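Local coordinates for 5-cytosine DNA methyltransferase (Entamoeba histolytica, PDB 3QV2), which probably transfers a methyl group from S-adenosyl-L-methionine to carbon 5 of cytosine in tRNA or DNA, as a DNMT2-type methyltransferase, at residues Asn12-Phe17 with Asn78-Ser83; Phe16-Gly21 with Pro40-Glu45; Met82-Gln87 with Lys106-Leu111. All blocks are in the same frame, centred on the assembly; numbering follows the deposited sequence.

Contact 1 (Asn12-Phe17 with Asn78-Ser83). With SAH (S-adenosyl-L-homocysteine), chain B; SO4 (sulfate ion), chain D.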
loop_
_atom_site.group_PDB
_atom_site.type_symbol
_atom_site.label_atom_id
_atom_site.label_comp_id
_atom_site.label_asym_id
_atom_site.label_seq_id
_atom_site.Cartn_x
_atom_site.Cartn_y
_atom_site.Cartn_z
ATOM N N ASN A 12 8.746 14.290 11.944
ATOM C CA ASN A 12 9.142 13.070 12.633
ATOM C C ASN A 12 7.990 12.074 12.665
ATOM O O ASN A 12 6.983 12.297 13.336
ATOM C CB ASN A 12 9.621 13.391 14.048
ATOM C CG ASN A 12 10.717 14.439 14.065
ATOM O OD1 ASN A 12 10.580 15.489 14.693
ATOM N ND2 ASN A 12 11.810 14.161 13.364
ATOM N N VAL A 13 8.145 10.973 11.936
ATOM C CA VAL A 13 7.036 10.059 11.689
ATOM C C VAL A 13 7.133 8.747 12.460
ATOM O O VAL A 13 8.189 8.116 12.503
ATOM C CB VAL A 13 6.927 9.716 10.186
ATOM C CG1 VAL A 13 5.679 8.887 9.921
ATOM C CG2 VAL A 13 6.919 10.982 9.346
ATOM N N ILE A 14 6.020 8.342 13.062
ATOM C CA ILE A 14 5.885 6.985 13.570
ATOM C C ILE A 14 5.169 6.155 12.510
ATOM O O ILE A 14 3.985 6.358 12.246
ATOM C CB ILE A 14 5.080 6.927 14.879
ATOM C CG1 ILE A 14 5.665 7.879 15.923
ATOM C CG2 ILE A 14 5.052 5.502 15.412
ATOM C CD1 ILE A 14 4.941 7.842 17.253
ATOM N N GLU A 15 5.895 5.226 11.898
ATOM C CA GLU A 15 5.358 4.434 10.797
ATOM C C GLU A 15 4.682 3.164 11.307
ATOM O O GLU A 15 5.277 2.087 11.301
ATOM C CB GLU A 15 6.475 4.093 9.809
ATOM C CG GLU A 15 6.007 3.636 8.436
ATOM C CD GLU A 15 7.151 3.539 7.441
ATOM O OE1 GLU A 15 6.899 3.168 6.277
ATOM O OE2 GLU A 15 8.303 3.837 7.822
ATOM N N PHE A 16 3.438 3.298 11.752
ATOM C CA PHE A 16 2.680 2.161 12.260
ATOM C C PHE A 16 2.366 1.167 11.147
ATOM O O PHE A 16 2.067 1.563 10.019
ATOM C CB PHE A 16 1.383 2.629 12.920
ATOM C CG PHE A 16 1.591 3.479 14.142
ATOM C CD1 PHE A 16 2.052 2.918 15.321
ATOM C CD2 PHE A 16 1.306 4.835 14.119
ATOM C CE1 PHE A 16 2.236 3.694 16.448
ATOM C CE2 PHE A 16 1.487 5.616 15.247
ATOM C CZ PHE A 16 1.952 5.044 16.413
ATOM N N PHE A 17 2.423 -0.121 11.473
ATOM C CA PHE A 17 2.196 -1.177 10.493
ATOM C C PHE A 17 3.068 -0.926 9.269
ATOM O O PHE A 17 2.599 -0.982 8.133
ATOM C CB PHE A 17 0.718 -1.236 10.097
ATOM C CG PHE A 17 -0.225 -1.053 11.253
ATOM C CD1 PHE A 17 -0.519 -2.108 12.103
ATOM C CD2 PHE A 17 -0.816 0.177 11.493
ATOM C CE1 PHE A 17 -1.385 -1.939 13.171
ATOM C CE2 PHE A 17 -1.681 0.353 12.558
ATOM C CZ PHE A 17 -1.965 -0.706 13.397
ATOM N N ASN A 78 5.907 13.921 15.559
ATOM C CA ASN A 78 4.798 14.829 15.288
ATOM C C ASN A 78 3.950 14.390 14.098
ATOM O O ASN A 78 3.150 15.166 13.577
ATOM C CB ASN A 78 5.318 16.251 15.066
ATOM C CG ASN A 78 6.307 16.337 13.917
ATOM O OD1 ASN A 78 6.403 15.425 13.096
ATOM N ND2 ASN A 78 7.045 17.439 13.854
ATOM N N THR A 79 4.126 13.144 13.675
ATOM C CA THR A 79 3.412 12.635 12.512
ATOM C C THR A 79 3.097 11.145 12.631
ATOM O O THR A 79 3.916 10.360 13.109
ATOM C CB THR A 79 4.210 12.879 11.217
ATOM O OG1 THR A 79 4.503 14.276 11.089
ATOM C CG2 THR A 79 3.416 12.423 10.009
ATOM N N TRP A 80 1.901 10.766 12.190
ATOM C CA TRP A 80 1.488 9.369 12.177
ATOM C C TRP A 80 1.205 8.895 10.756
ATOM O O TRP A 80 0.309 9.409 10.090
ATOM C CB TRP A 80 0.232 9.169 13.026
ATOM C CG TRP A 80 0.468 9.124 14.503
ATOM C CD1 TRP A 80 1.601 9.493 15.170
ATOM C CD2 TRP A 80 -0.454 8.676 15.499
ATOM N NE1 TRP A 80 1.437 9.306 16.521
ATOM C CE2 TRP A 80 0.177 8.801 16.751
ATOM C CE3 TRP A 80 -1.763 8.176 15.457
ATOM C CZ2 TRP A 80 -0.442 8.451 17.946
ATOM C CZ3 TRP A 80 -2.381 7.827 16.644
ATOM C CH2 TRP A 80 -1.721 7.966 17.871
ATOM N N PHE A 81 1.980 7.917 10.297
ATOM C CA PHE A 81 1.682 7.223 9.048
ATOM C C PHE A 81 1.225 5.814 9.383
ATOM O O PHE A 81 1.821 5.149 10.232
ATOM C CB PHE A 81 2.910 7.165 8.139
ATOM C CG PHE A 81 3.255 8.478 7.497
ATOM C CD1 PHE A 81 2.437 9.581 7.659
ATOM C CD2 PHE A 81 4.395 8.605 6.720
ATOM C CE1 PHE A 81 2.752 10.786 7.067
ATOM C CE2 PHE A 81 4.715 9.809 6.124
ATOM C CZ PHE A 81 3.891 10.900 6.299
ATOM N N MET A 82 0.170 5.351 8.721
ATOM C CA MET A 82 -0.354 4.023 9.015
ATOM C C MET A 82 -1.270 3.459 7.935
ATOM O O MET A 82 -2.079 4.175 7.342
ATOM C CB MET A 82 -1.099 4.030 10.350
ATOM C CG MET A 82 -2.401 4.811 10.323
ATOM S SD MET A 82 -3.336 4.640 11.855
ATOM C CE MET A 82 -2.145 5.240 13.046
ATOM N N SER A 83 -1.130 2.162 7.694
ATOM C CA SER A 83 -2.080 1.415 6.886
ATOM C C SER A 83 -2.451 0.147 7.644
ATOM O O SER A 83 -1.836 -0.905 7.456
ATOM C CB SER A 83 -1.492 1.082 5.514
ATOM O OG SER A 83 -0.255 0.409 5.641
HETATM N N SAH B . 1.763 -0.343 4.211
HETATM C CA SAH B . 2.785 -1.333 4.487
HETATM C CB SAH B . 2.162 -2.663 4.888
HETATM C CG SAH B . 0.808 -2.662 5.555
HETATM S SD SAH B . 0.068 -4.264 5.930
HETATM C C SAH B . 3.673 -1.484 3.277
HETATM O O SAH B . 4.266 -2.580 3.067
HETATM O OXT SAH B . 3.827 -0.504 2.471
HETATM C "C5'" SAH B . -0.328 -4.335 7.664
HETATM C "C4'" SAH B . 0.770 -4.614 8.624
HETATM O "O4'" SAH B . 0.307 -4.368 9.905
HETATM C "C3'" SAH B . 1.137 -6.030 8.556
HETATM O "O3'" SAH B . 2.413 -6.159 8.031
HETATM C "C2'" SAH B . 1.101 -6.544 9.901
HETATM O "O2'" SAH B . 2.278 -7.216 10.183
HETATM C "C1'" SAH B . 0.968 -5.359 10.753
HETATM N N9 SAH B . 0.287 -5.660 11.979
HETATM C C8 SAH B . -0.855 -6.326 12.197
HETATM N N7 SAH B . -1.066 -6.334 13.523
HETATM C C5 SAH B . -0.049 -5.674 14.128
HETATM C C6 SAH B . 0.247 -5.380 15.461
HETATM N N6 SAH B . -0.628 -5.812 16.523
HETATM N N1 SAH B . 1.369 -4.687 15.727
HETATM C C2 SAH B . 2.197 -4.277 14.757
HETATM N N3 SAH B . 1.932 -4.546 13.474
HETATM C C4 SAH B . 0.828 -5.236 13.136
HETATM S S SO4 D . 7.218 19.539 16.735
HETATM O O1 SO4 D . 7.318 18.153 17.181
HETATM O O2 SO4 D . 6.376 19.627 15.546
HETATM O O3 SO4 D . 6.629 20.340 17.806
HETATM O O4 SO4 D . 8.553 20.040 16.418
#

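Contact 2 (Phe16-Gly21 with Pro40-Glu45). With SAH (S-adenosyl-L-homocysteine), chain B.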
loop_
_atom_site.group_PDB
_atom_site.type_symbol
_atom_site.label_atom_id
_atom_site.label_comp_id
_atom_site.label_asym_id
_atom_site.label_seq_id
_atom_site.Cartn_x
_atom_site.Cartn_y
_atom_site.Cartn_z
ATOM N N PHE A 16 3.438 3.298 11.752
ATOM C CA PHE A 16 2.680 2.161 12.260
ATOM C C PHE A 16 2.366 1.167 11.147
ATOM O O PHE A 16 2.067 1.563 10.019
ATOM C CB PHE A 16 1.383 2.629 12.920
ATOM C CG PHE A 16 1.591 3.479 14.142
ATOM C CD1 PHE A 16 2.052 2.918 15.321
ATOM C CD2 PHE A 16 1.306 4.835 14.119
ATOM C CE1 PHE A 16 2.236 3.694 16.448
ATOM C CE2 PHE A 16 1.487 5.616 15.247
ATOM C CZ PHE A 16 1.952 5.044 16.413
ATOM N N PHE A 17 2.423 -0.121 11.473
ATOM C CA PHE A 17 2.196 -1.177 10.493
ATOM C C PHE A 17 3.068 -0.926 9.269
ATOM O O PHE A 17 2.599 -0.982 8.133
ATOM C CB PHE A 17 0.718 -1.236 10.097
ATOM C CG PHE A 17 -0.225 -1.053 11.253
ATOM C CD1 PHE A 17 -0.519 -2.108 12.103
ATOM C CD2 PHE A 17 -0.816 0.177 11.493
ATOM C CE1 PHE A 17 -1.385 -1.939 13.171
ATOM C CE2 PHE A 17 -1.681 0.353 12.558
ATOM C CZ PHE A 17 -1.965 -0.706 13.397
ATOM N N SER A 18 4.346 -0.656 9.520
ATOM C CA SER A 18 5.278 -0.206 8.488
ATOM C C SER A 18 5.406 -1.135 7.282
ATOM O O SER A 18 5.675 -0.677 6.172
ATOM C CB SER A 18 6.659 0.053 9.098
ATOM O OG SER A 18 7.064 -1.027 9.920
ATOM N N GLY A 19 5.220 -2.433 7.494
ATOM C CA GLY A 19 5.350 -3.395 6.414
ATOM C C GLY A 19 6.711 -3.320 5.744
ATOM O O GLY A 19 7.737 -3.527 6.392
ATOM N N ILE A 20 6.725 -3.021 4.448
ATOM C CA ILE A 20 7.979 -2.924 3.706
ATOM C C ILE A 20 8.401 -1.473 3.474
ATOM O O ILE A 20 9.348 -1.205 2.736
ATOM C CB ILE A 20 7.907 -3.658 2.349
ATOM C CG1 ILE A 20 6.917 -2.964 1.412
ATOM C CG2 ILE A 20 7.529 -5.119 2.548
ATOM C CD1 ILE A 20 6.816 -3.616 0.049
ATOM N N GLY A 21 7.691 -0.543 4.105
ATOM C CA GLY A 21 8.049 0.863 4.044
ATOM C C GLY A 21 7.402 1.629 2.907
ATOM O O GLY A 21 7.999 2.552 2.354
ATOM N N PRO A 40 9.515 2.883 12.454
ATOM C CA PRO A 40 8.595 1.837 11.998
ATOM C C PRO A 40 8.217 0.844 13.095
ATOM O O PRO A 40 9.076 0.419 13.867
ATOM C CB PRO A 40 9.403 1.126 10.911
ATOM C CG PRO A 40 10.815 1.294 11.338
ATOM C CD PRO A 40 10.894 2.644 11.996
ATOM N N PHE A 41 6.937 0.488 13.153
ATOM C CA PHE A 41 6.448 -0.539 14.067
ATOM C C PHE A 41 5.741 -1.637 13.279
ATOM O O PHE A 41 4.816 -1.362 12.514
ATOM C CB PHE A 41 5.472 0.058 15.086
ATOM C CG PHE A 41 6.137 0.787 16.220
ATOM C CD1 PHE A 41 6.277 0.186 17.461
ATOM C CD2 PHE A 41 6.609 2.076 16.050
ATOM C CE1 PHE A 41 6.882 0.856 18.507
ATOM C CE2 PHE A 41 7.217 2.751 17.092
ATOM C CZ PHE A 41 7.353 2.141 18.322
ATOM N N ASP A 42 6.179 -2.878 13.465
ATOM C CA ASP A 42 5.533 -4.017 12.824
ATOM C C ASP A 42 6.046 -5.326 13.421
ATOM O O ASP A 42 7.222 -5.441 13.768
ATOM C CB ASP A 42 5.754 -3.987 11.310
ATOM C CG ASP A 42 4.739 -4.825 10.554
ATOM O OD1 ASP A 42 4.515 -5.988 10.946
ATOM O OD2 ASP A 42 4.156 -4.313 9.575
ATOM N N ILE A 43 5.155 -6.304 13.545
ATOM C CA ILE A 43 5.494 -7.579 14.168
ATOM C C ILE A 43 5.848 -8.656 13.145
ATOM O O ILE A 43 6.266 -9.755 13.512
ATOM C CB ILE A 43 4.340 -8.088 15.048
ATOM C CG1 ILE A 43 3.090 -8.324 14.198
ATOM C CG2 ILE A 43 4.049 -7.101 16.163
ATOM C CD1 ILE A 43 1.893 -8.811 14.989
ATOM N N ASN A 44 5.676 -8.340 11.865
ATOM C CA ASN A 44 5.971 -9.290 10.798
ATOM C C ASN A 44 7.471 -9.379 10.524
ATOM O O ASN A 44 8.063 -8.461 9.953
ATOM C CB ASN A 44 5.216 -8.908 9.522
ATOM C CG ASN A 44 5.229 -10.013 8.484
ATOM O OD1 ASN A 44 6.186 -10.155 7.725
ATOM N ND2 ASN A 44 4.159 -10.800 8.444
ATOM N N GLU A 45 8.077 -10.488 10.935
ATOM C CA GLU A 45 9.522 -10.668 10.823
ATOM C C GLU A 45 10.029 -10.540 9.388
ATOM O O GLU A 45 11.054 -9.905 9.139
ATOM C CB GLU A 45 9.949 -12.012 11.419
ATOM C CG GLU A 45 9.706 -12.132 12.917
ATOM C CD GLU A 45 10.327 -13.382 13.512
ATOM O OE1 GLU A 45 11.006 -14.124 12.772
ATOM O OE2 GLU A 45 10.137 -13.619 14.725
HETATM N N SAH B . 1.763 -0.343 4.211
HETATM C CA SAH B . 2.785 -1.333 4.487
HETATM C CB SAH B . 2.162 -2.663 4.888
HETATM C CG SAH B . 0.808 -2.662 5.555
HETATM S SD SAH B . 0.068 -4.264 5.930
HETATM C C SAH B . 3.673 -1.484 3.277
HETATM O O SAH B . 4.266 -2.580 3.067
HETATM O OXT SAH B . 3.827 -0.504 2.471
HETATM C "C5'" SAH B . -0.328 -4.335 7.664
HETATM C "C4'" SAH B . 0.770 -4.614 8.624
HETATM O "O4'" SAH B . 0.307 -4.368 9.905
HETATM C "C3'" SAH B . 1.137 -6.030 8.556
HETATM O "O3'" SAH B . 2.413 -6.159 8.031
HETATM C "C2'" SAH B . 1.101 -6.544 9.901
HETATM O "O2'" SAH B . 2.278 -7.216 10.183
HETATM C "C1'" SAH B . 0.968 -5.359 10.753
HETATM N N9 SAH B . 0.287 -5.660 11.979
HETATM C C8 SAH B . -0.855 -6.326 12.197
HETATM N N7 SAH B . -1.066 -6.334 13.523
HETATM C C5 SAH B . -0.049 -5.674 14.128
HETATM C C6 SAH B . 0.247 -5.380 15.461
HETATM N N6 SAH B . -0.628 -5.812 16.523
HETATM N N1 SAH B . 1.369 -4.687 15.727
HETATM C C2 SAH B . 2.197 -4.277 14.757
HETATM N N3 SAH B . 1.932 -4.546 13.474
HETATM C C4 SAH B . 0.828 -5.236 13.136
#

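Contact 3 (Met82-Gln87 with Lys106-Leu111). With SAH (S-adenosyl-L-homocysteine), chain B.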
loop_
_atom_site.group_PDB
_atom_site.type_symbol
_atom_site.label_atom_id
_atom_site.label_comp_id
_atom_site.label_asym_id
_atom_site.label_seq_id
_atom_site.Cartn_x
_atom_site.Cartn_y
_atom_site.Cartn_z
ATOM N N MET A 82 0.170 5.351 8.721
ATOM C CA MET A 82 -0.354 4.023 9.015
ATOM C C MET A 82 -1.270 3.459 7.935
ATOM O O MET A 82 -2.079 4.175 7.342
ATOM C CB MET A 82 -1.099 4.030 10.350
ATOM C CG MET A 82 -2.401 4.811 10.323
ATOM S SD MET A 82 -3.336 4.640 11.855
ATOM C CE MET A 82 -2.145 5.240 13.046
ATOM N N SER A 83 -1.130 2.162 7.694
ATOM C CA SER A 83 -2.080 1.415 6.886
ATOM C C SER A 83 -2.451 0.147 7.644
ATOM O O SER A 83 -1.836 -0.905 7.456
ATOM C CB SER A 83 -1.492 1.082 5.514
ATOM O OG SER A 83 -0.255 0.409 5.641
ATOM N N PRO A 84 -3.455 0.253 8.525
ATOM C CA PRO A 84 -3.874 -0.829 9.423
ATOM C C PRO A 84 -4.286 -2.080 8.660
ATOM O O PRO A 84 -4.648 -1.980 7.489
ATOM C CB PRO A 84 -5.090 -0.232 10.141
ATOM C CG PRO A 84 -4.903 1.248 10.043
ATOM C CD PRO A 84 -4.265 1.469 8.708
ATOM N N PRO A 85 -4.232 -3.248 9.318
ATOM C CA PRO A 85 -4.700 -4.492 8.702
ATOM C C PRO A 85 -6.075 -4.287 8.074
ATOM O O PRO A 85 -6.943 -3.671 8.693
ATOM C CB PRO A 85 -4.789 -5.449 9.890
ATOM C CG PRO A 85 -3.743 -4.959 10.832
ATOM C CD PRO A 85 -3.742 -3.460 10.691
ATOM N N CYS A 86 -6.267 -4.794 6.861
ATOM C CA CYS A 86 -7.484 -4.518 6.106
ATOM C C CYS A 86 -8.474 -5.678 6.121
ATOM O O CYS A 86 -9.597 -5.548 5.634
ATOM C CB CYS A 86 -7.134 -4.162 4.660
ATOM S SG CYS A 86 -6.289 -5.484 3.762
ATOM N N GLN A 87 -8.058 -6.808 6.681
ATOM C CA GLN A 87 -8.901 -8.002 6.708
ATOM C C GLN A 87 -10.300 -7.767 7.293
ATOM O O GLN A 87 -11.293 -8.207 6.717
ATOM C CB GLN A 87 -8.204 -9.149 7.449
ATOM C CG GLN A 87 -6.900 -9.613 6.819
ATOM C CD GLN A 87 -5.688 -8.917 7.403
ATOM O OE1 GLN A 87 -5.777 -7.790 7.888
ATOM N NE2 GLN A 87 -4.546 -9.593 7.370
ATOM N N LYS A 106 -7.883 -4.382 16.687
ATOM C CA LYS A 106 -7.579 -3.997 18.060
ATOM C C LYS A 106 -6.444 -2.978 18.147
ATOM O O LYS A 106 -6.476 -2.070 18.979
ATOM C CB LYS A 106 -7.241 -5.237 18.893
ATOM C CG LYS A 106 -7.141 -4.984 20.387
ATOM C CD LYS A 106 -7.024 -6.288 21.160
ATOM C CE LYS A 106 -7.012 -6.048 22.660
ATOM N NZ LYS A 106 -5.836 -5.242 23.087
ATOM N N SER A 107 -5.446 -3.126 17.283
ATOM C CA SER A 107 -4.286 -2.240 17.304
ATOM C C SER A 107 -4.623 -0.806 16.890
ATOM O O SER A 107 -4.176 0.148 17.525
ATOM C CB SER A 107 -3.163 -2.803 16.427
ATOM O OG SER A 107 -3.643 -3.150 15.140
ATOM N N VAL A 108 -5.411 -0.657 15.829
ATOM C CA VAL A 108 -5.744 0.669 15.317
ATOM C C VAL A 108 -6.744 1.390 16.219
ATOM O O VAL A 108 -6.713 2.614 16.339
ATOM C CB VAL A 108 -6.280 0.613 13.870
ATOM C CG1 VAL A 108 -7.666 -0.011 13.838
ATOM C CG2 VAL A 108 -6.302 2.007 13.259
ATOM N N LEU A 109 -7.626 0.628 16.856
ATOM C CA LEU A 109 -8.558 1.199 17.821
ATOM C C LEU A 109 -7.800 1.663 19.060
ATOM O O LEU A 109 -8.109 2.704 19.636
ATOM C CB LEU A 109 -9.630 0.181 18.213
ATOM C CG LEU A 109 -10.693 -0.136 17.160
ATOM C CD1 LEU A 109 -11.567 -1.302 17.606
ATOM C CD2 LEU A 109 -11.537 1.095 16.868
ATOM N N HIS A 110 -6.806 0.877 19.458
ATOM C CA HIS A 110 -5.975 1.198 20.608
ATOM C C HIS A 110 -5.288 2.548 20.431
ATOM O O HIS A 110 -5.297 3.383 21.335
ATOM C CB HIS A 110 -4.927 0.105 20.818
ATOM C CG HIS A 110 -3.927 0.424 21.886
ATOM N ND1 HIS A 110 -4.290 0.697 23.187
ATOM C CD2 HIS A 110 -2.577 0.514 21.845
ATOM C CE1 HIS A 110 -3.206 0.940 23.903
ATOM N NE2 HIS A 110 -2.153 0.836 23.112
ATOM N N LEU A 111 -4.696 2.754 19.260
ATOM C CA LEU A 111 -3.957 3.981 18.980
ATOM C C LEU A 111 -4.817 5.234 19.115
ATOM O O LEU A 111 -4.361 6.253 19.632
ATOM C CB LEU A 111 -3.328 3.929 17.586
ATOM C CG LEU A 111 -2.276 2.842 17.362
ATOM C CD1 LEU A 111 -1.722 2.906 15.945
ATOM C CD2 LEU A 111 -1.154 2.964 18.382
HETATM N N SAH B . 1.763 -0.343 4.211
HETATM C CA SAH B . 2.785 -1.333 4.487
HETATM C CB SAH B . 2.162 -2.663 4.888
HETATM C CG SAH B . 0.808 -2.662 5.555
HETATM S SD SAH B . 0.068 -4.264 5.930
HETATM C C SAH B . 3.673 -1.484 3.277
HETATM O O SAH B . 4.266 -2.580 3.067
HETATM O OXT SAH B . 3.827 -0.504 2.471
HETATM C "C5'" SAH B . -0.328 -4.335 7.664
HETATM C "C4'" SAH B . 0.770 -4.614 8.624
HETATM O "O4'" SAH B . 0.307 -4.368 9.905
HETATM C "C3'" SAH B . 1.137 -6.030 8.556
HETATM O "O3'" SAH B . 2.413 -6.159 8.031
HETATM C "C2'" SAH B . 1.101 -6.544 9.901
HETATM O "O2'" SAH B . 2.278 -7.216 10.183
HETATM C "C1'" SAH B . 0.968 -5.359 10.753
HETATM N N9 SAH B . 0.287 -5.660 11.979
HETATM C C8 SAH B . -0.855 -6.326 12.197
HETATM N N7 SAH B . -1.066 -6.334 13.523
HETATM C C5 SAH B . -0.049 -5.674 14.128
HETATM C C6 SAH B . 0.247 -5.380 15.461
HETATM N N6 SAH B . -0.628 -5.812 16.523
HETATM N N1 SAH B . 1.369 -4.687 15.727
HETATM C C2 SAH B . 2.197 -4.277 14.757
HETATM N N3 SAH B . 1.932 -4.546 13.474
HETATM C C4 SAH B . 0.828 -5.236 13.136
#

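Contact 1 (Asn12-Phe17 with Asn78-Ser83)
Ile14 and Phe16 share one face of a parallel strand pair with Trp80 and Met82, inside the Rossmann-like sheet of a class I methyltransferase; Val13 and Phe81 meet on the other. Backbone bonds set the register: Ile14 N gives to Thr79 O at 2.9 Å in a nearly straight bond, Phe81 N to Ile14 O and Phe16 N back to Phe81 O. At the strand start Asn78 N still bonds Asn12 O, and the Asn78 side chain adds to it: OD1 accepts from Asn12 N (2.8 Å) and from Thr79 OG1, which arrive from opposite faces of the amide plane. Its ND2 binds a sulfate ion, probably from the crystallisation liquor, and Gln10 O.

Among the aromatic contacts, Phe16 turns its edge onto the face of Trp80, a T-shaped pair with planes at 79° and CE2 3.6 Å from Trp80 CD2. A chi1 of -174° swings Val13 CG1 away from the backbone N and over the Phe81 ring, a CH-pi contact 3.8 Å from the centroid. Where the strands end, the pair opens onto the cofactor product: Phe17 brings CB to 3.2 Å from O4' of S-adenosyl-L-homocysteine, and Ser83 OG accepts from the ligand's amino N at 2.6 Å.

Contact 2 (Phe16-Gly21 with Pro40-Glu45)
This is a buried, mainly polar contact between the loop after strand 11-16 and the end of the neighbouring parallel strand 36-41 with the turn that follows, where Ser18 and Gly19 meet Phe41 and Asp42. In the Rossmann-like methyltransferase fold these are the cofactor-binding turns: a glycine-containing loop after the first strand, and an acidic residue just past the second that takes the ribose hydroxyls.

Asp42 joins the loop and the ligand. Its side chain extends opposite its own N (chi1 -160°), which carries the carboxylate in between the two. OD2 accepts from Gly19 N at 3.0 Å, on the anti side and 27° out of the carboxylate plane, and also takes the ribose O3' of S-adenosyl-L-homocysteine. OD1 takes O2' at 2.7 Å while receiving Asn44 N at 2.8 Å, which closes an Asx turn. Two backbone N-H groups thus hold the carboxylate, and they would tend to stabilise its negative charge.

Nearer the strands, Ser18 N donates to Phe41 O at 3.1 Å, and Ser18 CB packs tightly on Pro40 CB at 3.5 Å. Gly19 runs close against the ligand, its CA 3.6 Å from the ligand CB, with no side chain to intrude. One residue on, Ile20 N points almost straight (179°) at the ligand carboxylate, meeting its O at 2.9 Å.

Contact 3 (Met82-Gln87 with Lys106-Leu111)
Pro84 and Val108 form the close part of this contact, their side chains crossing at about a right angle. The CG2 branch of Val108 does the touching and meets Pro84 CG at 3.6 Å. Beside it Met82, bent at its last torsion (chi3 58°), puts CE tip to tip with Leu111 CD1 at 3.7 Å, while its SD stands farther off, 4.2 Å from Val108 CG2. This part of the packing is apolar, and no hydrogen bond crosses between the two segments. The Val108 side chain also touches Val139 and Ile143 of helix 138-149.

The segment 82-87 carries the Pro-Pro-Cys motif of C5-methyltransferases, whose cysteine, Cys86, is the predicted catalytic nucleophile; helix 106-115 packs against its first proline. Toward that cysteine the contact slackens. Pro85 comes no nearer to the helix than 4.5 Å, from CD to Ser107 OG, and the adenine of S-adenosyl-L-homocysteine lies by both residues: Pro85 CG is 3.5 Å from C8 and Ser107 CB 3.9 Å from N6. Farther along, Cys86 is partly exposed and Gln87 lies at the surface, neither touching helix segment 106-111.

How the contacts relate
From the N terminus, strand 11-16 runs into the glycine loop; contact 2 closes the short excursion through helix 22-29 and strand 36-41, bringing 40-45 back beside 16-21. Contact 1 closes the longer excursion to strand 79-82, and contact 2 nests inside it, sharing Phe16 and Phe17. Contact 3 then follows in series from Met82 and Ser83, with helix 106-115 folding back on the loop leaving that strand. Contacts 1 and 2 thus place strand 11-16 between its two neighbours, whereas contact 3 ties the sheet to a helix. Phe17 is the common neighbour, its CE1 lying 3.2 Å from Ser107 OG, and all three contacts border S-adenosyl-L-homocysteine.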